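Local coordinates for dicer Related Helicase (Caenorhabditis elegans, PDB 6M6Q), which is an RNA helicase of the RIG-I-like family that probably hydrolyses ATP and binds single- and double-stranded RNA, here represented by its N-terminal domain, at residues D83-K86 and I87-D91; Q115-R118 and F119-F123; K95-K98 and Q99-Y103; T105-H108 and A109-K113. All coordinates share one frame; numbering follows the deposited sequence.

Contact 1. Residues D83-K86 and I87-D91; sequences DMIK and IRNAD
Met84 lies under the guanidinium of Arg88, one helical turn further on: its CG sits 3.8 Å from the plane of that group, displaced toward the rim, and its SD comes within 3.6 Å of Arg88 NH1. Bends at chi2 and chi3 in both chains bring thioether and guanidinium together. NH1 of Arg88 is itself salt-bridged to Glu101 OE2 on helix 94-127, so the methionine packs against a group already held by charge. Along the backbone Ile87 N and Arg88 N make i to i-4 bonds, to Asp83 O at 2.9 Å and to Met84 O at 3.1 Å. A type I beta turn from Ile87 to Ala90, with its own bond from Ala90 N to Ile87 O at 3.1 Å, overlaps these bonds on the way from helix 82-87 into the loop that precedes helix 94-127. Just before the turn closes, Asn89 N makes an i to i-3 bond to Lys86 O at 3.2 Å. The Asn89 side chain lies alongside Ile85 and gives a second link backward: ND2 donates to Ile85 O at 2.9 Å, reaching it from above the carbonyl plane, 43° out. With CG turned beside its own backbone N (chi1 -84°), the amide is directed back at the Ile85 carbonyl. Asn89 ND2 also lies 3.6 Å from Ile85 CG2.

Contact 2. Residues Q115-R118 and F119-F123; sequences QRRR and FSECF
Residues 115-123 form continuous alpha-helix, with i to i-4 backbone bonds running from Phe119 N to Gln115 O through Cys122 N to Arg118 O. This is the C-terminal part of the long helix 94-127, where its side chains pack on helices 33-42, 63-72 and 231-236 of the N-terminal domain. Phe119 is flanked by two side chains. Gln115 crosses it, and in one of two modelled conformers, hence tentatively, Gln115 CG lies 3.8 Å from Phe119 CD2. Arg118 runs extended alongside, its CG over one face near the rim and Arg118 NE 3.8 Å from Phe119 CZ; the guanidinium is turned only 17° from the ring plane. On another side of the helix Arg117 and Glu121 point the same way and form an i to i+4 salt bridge, Arg117 NH1 to Glu121 OE1 at 2.9 Å. The oxygen is met almost head-on, though the hydrogen bond is bent, with 134° at the hydrogen. Bends in both chains bring the charges together, and Trp34 of helix 33-42 touches both side chains. A leucine in place of Arg117 would probably leave the Glu121 carboxylate without this positive mate and freer to turn. Ser120, facing Leu37 and Ile71, returns its hydroxyl to its own helix: with OG beside the backbone N (chi1 -71°), OG and N both donate to Arg116 O, each at 2.9 Å.

Contact 3. Residues K95-K98 and Q99-Y103; sequences KIRK and QAETY
The backbone of residues 95-103 is regular alpha-helix: Gln99, Ala100, Glu101 and Thr102 each donate their N-H to the carbonyl four residues earlier, the Ala100 N to Ile96 O bond being 2.9 Å long and nearly straight. Arg97 and Glu101 lie side by side one turn apart and form a salt bridge. Arg97 NE, not a terminal nitrogen, donates to Glu101 OE1 at 3.0 Å with an angle of 167°, and the oxygen lies in the guanidinium plane at its edge. The bend at chi3 (46°) of Arg97 presents NE to the carboxylate, which reaches out on an extended chain and is turned 38° from the guanidinium. The other carboxylate oxygen, OE2, is bound by Arg88, so Glu101 stands between two arginines, a setting likely to keep it ionised. Thr102 folds back on the helix, its OG1 placed between the backbone N and the carbonyl carbon and donating to Gln99 O at 2.6 Å; Tyr103 N shares that acceptor. Ile96 CD1 and Gln99 NE2 make a looser contact at 4.0 Å. Ile87 of helix 82-87 packs on Arg97, Ala100 and Glu101. The arrangement is that of an i to i+4 arginine-glutamate pair on a helix surface, here near the start of helix 94-127, where the short helix 82-87 packs against it.

Contact 4. Residues T105-H108 and A109-K113; sequences TLRH and AHQQK
Arg107 and Gln111 meet across one turn of the alpha-helix in the middle of helix 94-127, and their conformations are quite different. The arginine chain leaves with CG opposite the backbone N (chi1 -171°) and then bends at chi2 and chi3, curling its CD and guanidinium toward Gln111. The glutamine runs extended beyond CG and meets the arginine at two points: Gln111 OE1 lies 3.3 Å from Arg107 CD and 3.2 Å from Arg107 NH2. The second is a hydrogen bond, from NH2 to OE1, with the donor tilted 35° from the carbonyl plane. Guanidinium and amide stand steeply to each other, 76° apart. The stronger partners of Arg107 are acidic, Asp83 at NH1 and Asp81 at NH2, so Gln111 adds a neutral acceptor to a group already engaged by two carboxylates. Replacing Arg107 by methionine is likely to leave both aspartates without this positive partner and Gln111 OE1 without this donor. On another side of the helix the His108 side chain touches Thr76 and Val78 in the loop before helix 82-87. The ring of His110 leads away from the turn, with NE2 hydrogen-bonded to Glu175 of the second subunit. Its backbone remains regular, His110 N donating to Leu106 O at 3.0 Å.

In the fold
Contacts 3, 4 and 2 follow one another along helix 94-127, with successive centres 15 Å apart, while contact 1 lies on the preceding helix 82-87 and the loop after it. Contact 1 touches two of them: its centre lies 10 Å from that of contact 3, joined by the Arg88 NH1 to Glu101 OE2 salt bridge (3.1 Å), and 18 Å from that of contact 4, joined by Asp83 OD2 to Arg107 NH1 (2.7 Å). Between these bridges Met84 packs on both Glu101 and Thr105. Contact 2 lies apart from this pairing, about 16 Å from contact 1 at the nearest atoms, and is nearest of the four to the chain's centre.

Contact 1. Residues D83-K86 and I87-D91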
# COMPACT_ATOMS: atom_id res chain seq x y z
N ASP B 83 -27.26 -21.66 7.98
CA ASP B 83 -27.67 -21.11 9.30
C ASP B 83 -29.10 -20.56 9.19
O ASP B 83 -29.89 -20.88 10.08
CB ASP B 83 -26.69 -20.06 9.80
CG ASP B 83 -25.33 -20.63 10.11
OD1 ASP B 83 -25.24 -21.43 11.04
OD2 ASP B 83 -24.37 -20.26 9.40
N MET B 84 -29.45 -19.84 8.11
CA MET B 84 -30.83 -19.35 7.88
C MET B 84 -31.81 -20.53 7.96
O MET B 84 -32.84 -20.38 8.66
CB MET B 84 -31.00 -18.68 6.51
CG MET B 84 -32.38 -18.03 6.30
SD MET B 84 -32.82 -16.85 7.62
CE MET B 84 -32.12 -15.33 6.99
N ILE B 85 -31.50 -21.64 7.28
CA ILE B 85 -32.40 -22.82 7.20
C ILE B 85 -32.55 -23.40 8.60
O ILE B 85 -33.70 -23.76 8.97
CB ILE B 85 -31.89 -23.87 6.18
CG1 ILE B 85 -31.98 -23.33 4.75
CG2 ILE B 85 -32.62 -25.21 6.33
CD1 ILE B 85 -31.00 -23.98 3.80
N LYS B 86 -31.47 -23.39 9.40
CA LYS B 86 -31.47 -23.97 10.77
C LYS B 86 -32.34 -23.11 11.70
O LYS B 86 -33.12 -23.69 12.46
CB LYS B 86 -30.04 -24.10 11.32
CG LYS B 86 -29.27 -25.31 10.82
CD LYS B 86 -27.87 -25.32 11.34
CE LYS B 86 -26.95 -26.21 10.55
NZ LYS B 86 -25.54 -26.00 10.96
N ILE B 87 -32.24 -21.78 11.59
CA ILE B 87 -33.03 -20.81 12.39
C ILE B 87 -34.53 -21.09 12.13
O ILE B 87 -35.27 -21.22 13.11
CB ILE B 87 -32.63 -19.34 12.06
CG1 ILE B 87 -31.16 -19.04 12.40
CG2 ILE B 87 -33.58 -18.35 12.72
CD1 ILE B 87 -30.85 -18.80 13.87
N ARG B 88 -34.93 -21.21 10.86
CA ARG B 88 -36.36 -21.29 10.44
C ARG B 88 -36.93 -22.67 10.81
O ARG B 88 -38.16 -22.85 10.69
CB ARG B 88 -36.52 -21.02 8.94
CG ARG B 88 -36.08 -19.63 8.51
CD ARG B 88 -37.11 -18.90 7.67
NE ARG B 88 -36.79 -18.99 6.25
CZ ARG B 88 -36.28 -18.00 5.51
NH1 ARG B 88 -36.04 -16.81 6.03
NH2 ARG B 88 -36.03 -18.21 4.23
N ASN B 89 -36.08 -23.61 11.24
CA ASN B 89 -36.49 -24.99 11.62
C ASN B 89 -36.36 -25.18 13.15
O ASN B 89 -36.75 -26.24 13.61
CB ASN B 89 -35.66 -26.04 10.85
CG ASN B 89 -36.22 -26.34 9.47
OD1 ASN B 89 -37.32 -26.88 9.34
ND2 ASN B 89 -35.46 -26.03 8.42
N ALA B 90 -35.80 -24.22 13.89
CA ALA B 90 -35.41 -24.38 15.32
C ALA B 90 -36.63 -24.18 16.25
O ALA B 90 -36.51 -24.55 17.43
CB ALA B 90 -34.30 -23.43 15.66
N ASP B 91 -37.73 -23.60 15.73
CA ASP B 91 -39.03 -23.38 16.43
C ASP B 91 -38.84 -22.32 17.53
O ASP B 91 -39.30 -22.54 18.66
CB ASP B 91 -39.61 -24.71 16.97
CG ASP B 91 -40.99 -24.60 17.61
OD1 ASP B 91 -41.78 -23.64 17.24
OD2 ASP B 91 -41.28 -25.44 18.51

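Contact 2. Residues Q115-R118 and F119-F123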
# COMPACT_ATOMS: atom_id res chain seq x y z
N GLN B 115 -15.99 -10.13 -0.85
CA GLN B 115 -15.58 -10.81 -2.12
C GLN B 115 -15.51 -9.76 -3.25
O GLN B 115 -14.47 -9.69 -3.97
CB GLN B 115 -16.57 -11.92 -2.45
CG GLN B 115 -16.13 -12.80 -3.61
CD GLN B 115 -17.20 -13.79 -3.99
OE1 GLN B 115 -17.39 -14.82 -3.34
NE2 GLN B 115 -17.91 -13.49 -5.07
N ARG B 116 -16.57 -8.98 -3.40
CA ARG B 116 -16.64 -7.97 -4.47
C ARG B 116 -15.46 -6.99 -4.33
O ARG B 116 -14.76 -6.78 -5.32
CB ARG B 116 -18.00 -7.29 -4.48
CG ARG B 116 -18.93 -7.88 -5.51
CD ARG B 116 -20.36 -7.44 -5.35
NE ARG B 116 -21.23 -8.34 -6.08
CZ ARG B 116 -22.54 -8.35 -6.00
NH1 ARG B 116 -23.24 -9.22 -6.71
NH2 ARG B 116 -23.17 -7.47 -5.24
N ARG B 117 -15.20 -6.48 -3.13
CA ARG B 117 -14.07 -5.54 -2.88
C ARG B 117 -12.73 -6.20 -3.17
O ARG B 117 -11.87 -5.55 -3.76
CB ARG B 117 -14.06 -5.00 -1.46
CG ARG B 117 -14.20 -3.50 -1.42
CD ARG B 117 -12.92 -2.76 -1.16
NE ARG B 117 -13.16 -1.90 -0.01
CZ ARG B 117 -12.45 -0.84 0.30
NH1 ARG B 117 -11.45 -0.46 -0.46
NH2 ARG B 117 -12.76 -0.15 1.39
N ARG B 118 -12.54 -7.43 -2.72
CA ARG B 118 -11.27 -8.17 -2.89
C ARG B 118 -10.92 -8.26 -4.39
O ARG B 118 -9.77 -7.93 -4.77
CB ARG B 118 -11.41 -9.54 -2.25
CG ARG B 118 -10.26 -10.48 -2.54
CD ARG B 118 -10.50 -11.75 -1.77
NE ARG B 118 -9.80 -12.87 -2.33
CZ ARG B 118 -9.58 -14.01 -1.69
NH1 ARG B 118 -10.01 -14.16 -0.44
NH2 ARG B 118 -8.92 -14.99 -2.28
N PHE B 119 -11.87 -8.69 -5.21
CA PHE B 119 -11.64 -8.99 -6.64
C PHE B 119 -11.66 -7.68 -7.46
O PHE B 119 -10.96 -7.62 -8.49
CB PHE B 119 -12.62 -10.05 -7.11
CG PHE B 119 -12.27 -11.43 -6.60
CD1 PHE B 119 -11.26 -12.17 -7.19
CD2 PHE B 119 -12.88 -11.93 -5.46
CE1 PHE B 119 -10.92 -13.42 -6.69
CE2 PHE B 119 -12.53 -13.18 -4.96
CZ PHE B 119 -11.55 -13.91 -5.57
N SER B 120 -12.38 -6.65 -7.00
CA SER B 120 -12.34 -5.28 -7.58
C SER B 120 -10.92 -4.72 -7.43
O SER B 120 -10.37 -4.22 -8.43
CB SER B 120 -13.34 -4.37 -6.93
OG SER B 120 -14.66 -4.71 -7.29
N GLU B 121 -10.35 -4.81 -6.23
CA GLU B 121 -8.99 -4.33 -5.89
C GLU B 121 -7.94 -5.16 -6.63
O GLU B 121 -6.92 -4.60 -6.99
CB GLU B 121 -8.76 -4.37 -4.38
CG GLU B 121 -9.59 -3.32 -3.62
CD GLU B 121 -8.80 -2.20 -2.98
OE1 GLU B 121 -9.42 -1.39 -2.29
OE2 GLU B 121 -7.57 -2.16 -3.16
N CYS B 122 -8.21 -6.45 -6.89
CA CYS B 122 -7.29 -7.31 -7.68
C CYS B 122 -7.25 -6.83 -9.13
O CYS B 122 -6.16 -6.85 -9.72
CB CYS B 122 -7.70 -8.78 -7.63
SG CYS B 122 -6.66 -9.83 -8.68
N PHE B 123 -8.38 -6.40 -9.68
CA PHE B 123 -8.45 -5.89 -11.07
C PHE B 123 -7.75 -4.53 -11.15
O PHE B 123 -6.78 -4.40 -11.92
CB PHE B 123 -9.90 -5.81 -11.54
CG PHE B 123 -10.12 -4.99 -12.78
CD1 PHE B 123 -9.72 -5.45 -14.02
CD2 PHE B 123 -10.81 -3.80 -12.72
CE1 PHE B 123 -10.03 -4.75 -15.17
CE2 PHE B 123 -11.11 -3.09 -13.87
CZ PHE B 123 -10.71 -3.56 -15.09

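Contact 3. Residues K95-K98 and Q99-Y103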
# COMPACT_ATOMS: atom_id res chain seq x y z
N LYS B 95 -40.13 -13.31 17.96
CA LYS B 95 -39.33 -12.05 18.11
C LYS B 95 -37.83 -12.39 17.97
O LYS B 95 -37.14 -11.69 17.21
CB LYS B 95 -39.64 -11.37 19.45
CG LYS B 95 -40.99 -10.67 19.52
CD LYS B 95 -41.67 -10.80 20.87
CE LYS B 95 -43.19 -10.86 20.76
NZ LYS B 95 -43.66 -12.23 20.43
N ILE B 96 -37.38 -13.47 18.62
CA ILE B 96 -35.98 -13.97 18.59
C ILE B 96 -35.63 -14.45 17.17
O ILE B 96 -34.56 -14.08 16.66
CB ILE B 96 -35.79 -15.09 19.64
CG1 ILE B 96 -36.19 -14.64 21.05
CG2 ILE B 96 -34.37 -15.63 19.60
CD1 ILE B 96 -35.25 -13.60 21.67
N ARG B 97 -36.49 -15.26 16.55
CA ARG B 97 -36.30 -15.77 15.17
C ARG B 97 -36.01 -14.59 14.23
O ARG B 97 -35.01 -14.66 13.52
CB ARG B 97 -37.53 -16.56 14.70
CG ARG B 97 -37.19 -17.85 13.96
CD ARG B 97 -38.34 -18.38 13.11
NE ARG B 97 -38.94 -17.30 12.34
CZ ARG B 97 -40.23 -16.93 12.39
NH1 ARG B 97 -41.08 -17.61 13.14
NH2 ARG B 97 -40.65 -15.90 11.67
N LYS B 98 -36.86 -13.57 14.22
CA LYS B 98 -36.76 -12.43 13.28
C LYS B 98 -35.44 -11.68 13.53
O LYS B 98 -34.83 -11.25 12.54
CB LYS B 98 -37.98 -11.51 13.39
CG LYS B 98 -39.27 -12.07 12.81
CD LYS B 98 -40.48 -11.17 13.05
CE LYS B 98 -41.77 -11.71 12.47
NZ LYS B 98 -41.93 -11.35 11.04
N GLN B 99 -35.01 -11.53 14.79
CA GLN B 99 -33.71 -10.87 15.13
C GLN B 99 -32.57 -11.72 14.52
O GLN B 99 -31.71 -11.15 13.83
CB GLN B 99 -33.51 -10.67 16.66
CG GLN B 99 -34.42 -9.61 17.31
CD GLN B 99 -34.15 -9.36 18.79
OE1 GLN B 99 -33.44 -8.43 19.17
NE2 GLN B 99 -34.75 -10.17 19.66
N ALA B 100 -32.60 -13.02 14.76
CA ALA B 100 -31.58 -13.97 14.27
C ALA B 100 -31.51 -13.88 12.74
O ALA B 100 -30.42 -13.83 12.21
CB ALA B 100 -31.93 -15.36 14.74
N GLU B 101 -32.66 -13.88 12.08
CA GLU B 101 -32.78 -13.89 10.61
C GLU B 101 -32.11 -12.63 10.05
O GLU B 101 -31.45 -12.73 9.01
CB GLU B 101 -34.25 -13.98 10.18
CG GLU B 101 -34.85 -15.39 10.28
CD GLU B 101 -36.23 -15.55 9.63
OE1 GLU B 101 -37.12 -16.15 10.27
OE2 GLU B 101 -36.42 -15.04 8.50
N THR B 102 -32.27 -11.48 10.71
CA THR B 102 -31.73 -10.19 10.21
C THR B 102 -30.21 -10.22 10.34
O THR B 102 -29.54 -9.77 9.41
CB THR B 102 -32.36 -8.97 10.91
OG1 THR B 102 -32.21 -9.15 12.31
CG2 THR B 102 -33.82 -8.76 10.57
N TYR B 103 -29.70 -10.85 11.39
CA TYR B 103 -28.25 -10.97 11.64
C TYR B 103 -27.62 -11.88 10.57
O TYR B 103 -26.54 -11.55 10.08
CB TYR B 103 -27.95 -11.48 13.05
CG TYR B 103 -26.51 -11.28 13.44
CD1 TYR B 103 -26.04 -10.03 13.82
CD2 TYR B 103 -25.58 -12.30 13.30
CE1 TYR B 103 -24.70 -9.82 14.14
CE2 TYR B 103 -24.24 -12.11 13.61
CZ TYR B 103 -23.80 -10.88 14.04
OH TYR B 103 -22.49 -10.69 14.36

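Contact 4. Residues T105-H108 and A109-K113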
# COMPACT_ATOMS: atom_id res chain seq x y z
N THR B 105 -28.97 -12.33 7.50
CA THR B 105 -29.13 -11.52 6.26
C THR B 105 -28.01 -10.48 6.15
O THR B 105 -27.43 -10.36 5.05
CB THR B 105 -30.52 -10.89 6.20
OG1 THR B 105 -31.43 -11.98 6.35
CG2 THR B 105 -30.79 -10.17 4.90
N LEU B 106 -27.71 -9.75 7.23
CA LEU B 106 -26.62 -8.74 7.26
C LEU B 106 -25.27 -9.42 7.04
O LEU B 106 -24.51 -8.93 6.23
CB LEU B 106 -26.62 -7.97 8.58
CG LEU B 106 -27.80 -7.02 8.80
CD1 LEU B 106 -27.93 -6.66 10.27
CD2 LEU B 106 -27.66 -5.77 7.94
N ARG B 107 -25.00 -10.53 7.73
CA ARG B 107 -23.73 -11.30 7.59
C ARG B 107 -23.57 -11.73 6.11
O ARG B 107 -22.47 -11.72 5.60
CB ARG B 107 -23.75 -12.51 8.53
CG ARG B 107 -22.43 -13.27 8.65
CD ARG B 107 -22.37 -14.58 7.86
NE ARG B 107 -23.06 -15.71 8.51
CZ ARG B 107 -23.48 -16.81 7.87
NH1 ARG B 107 -24.09 -17.77 8.53
NH2 ARG B 107 -23.30 -16.93 6.57
N HIS B 108 -24.68 -12.09 5.48
CA HIS B 108 -24.71 -12.65 4.12
C HIS B 108 -24.28 -11.57 3.13
O HIS B 108 -23.50 -11.88 2.21
CB HIS B 108 -26.09 -13.22 3.83
CG HIS B 108 -26.24 -13.81 2.47
ND1 HIS B 108 -26.79 -13.10 1.40
CD2 HIS B 108 -25.93 -15.03 2.00
CE1 HIS B 108 -26.80 -13.86 0.34
NE2 HIS B 108 -26.26 -15.05 0.68
N ALA B 109 -24.81 -10.36 3.28
CA ALA B 109 -24.52 -9.21 2.40
C ALA B 109 -23.06 -8.82 2.59
O ALA B 109 -22.35 -8.65 1.60
CB ALA B 109 -25.44 -8.06 2.69
N HIS B 110 -22.63 -8.73 3.85
CA HIS B 110 -21.25 -8.34 4.22
C HIS B 110 -20.26 -9.29 3.56
O HIS B 110 -19.34 -8.81 2.92
CB HIS B 110 -21.11 -8.28 5.73
CG HIS B 110 -19.73 -7.93 6.16
ND1 HIS B 110 -19.25 -6.64 6.12
CD2 HIS B 110 -18.73 -8.70 6.65
CE1 HIS B 110 -18.01 -6.63 6.55
NE2 HIS B 110 -17.66 -7.89 6.87
N GLN B 111 -20.48 -10.59 3.65
CA GLN B 111 -19.57 -11.60 3.06
C GLN B 111 -19.48 -11.40 1.54
O GLN B 111 -18.37 -11.60 0.98
CB GLN B 111 -20.03 -13.02 3.42
CG GLN B 111 -19.62 -13.44 4.82
CD GLN B 111 -20.00 -14.87 5.11
OE1 GLN B 111 -21.12 -15.30 4.84
NE2 GLN B 111 -19.05 -15.64 5.64
N GLN B 112 -20.57 -10.95 0.91
CA GLN B 112 -20.65 -10.71 -0.56
C GLN B 112 -19.83 -9.45 -0.89
O GLN B 112 -19.10 -9.48 -1.89
CB GLN B 112 -22.11 -10.59 -1.01
CG GLN B 112 -22.29 -10.43 -2.53
CD GLN B 112 -22.01 -11.71 -3.28
OE1 GLN B 112 -21.57 -11.69 -4.43
NE2 GLN B 112 -22.32 -12.84 -2.66
N LYS B 113 -19.92 -8.42 -0.04
CA LYS B 113 -19.21 -7.12 -0.17
C LYS B 113 -17.70 -7.36 -0.11
O LYS B 113 -16.97 -6.78 -0.93
CB LYS B 113 -19.67 -6.16 0.94
CG LYS B 113 -20.00 -4.74 0.48
CD LYS B 113 -20.54 -3.85 1.58
CE LYS B 113 -19.45 -3.14 2.36
NZ LYS B 113 -20.01 -2.16 3.33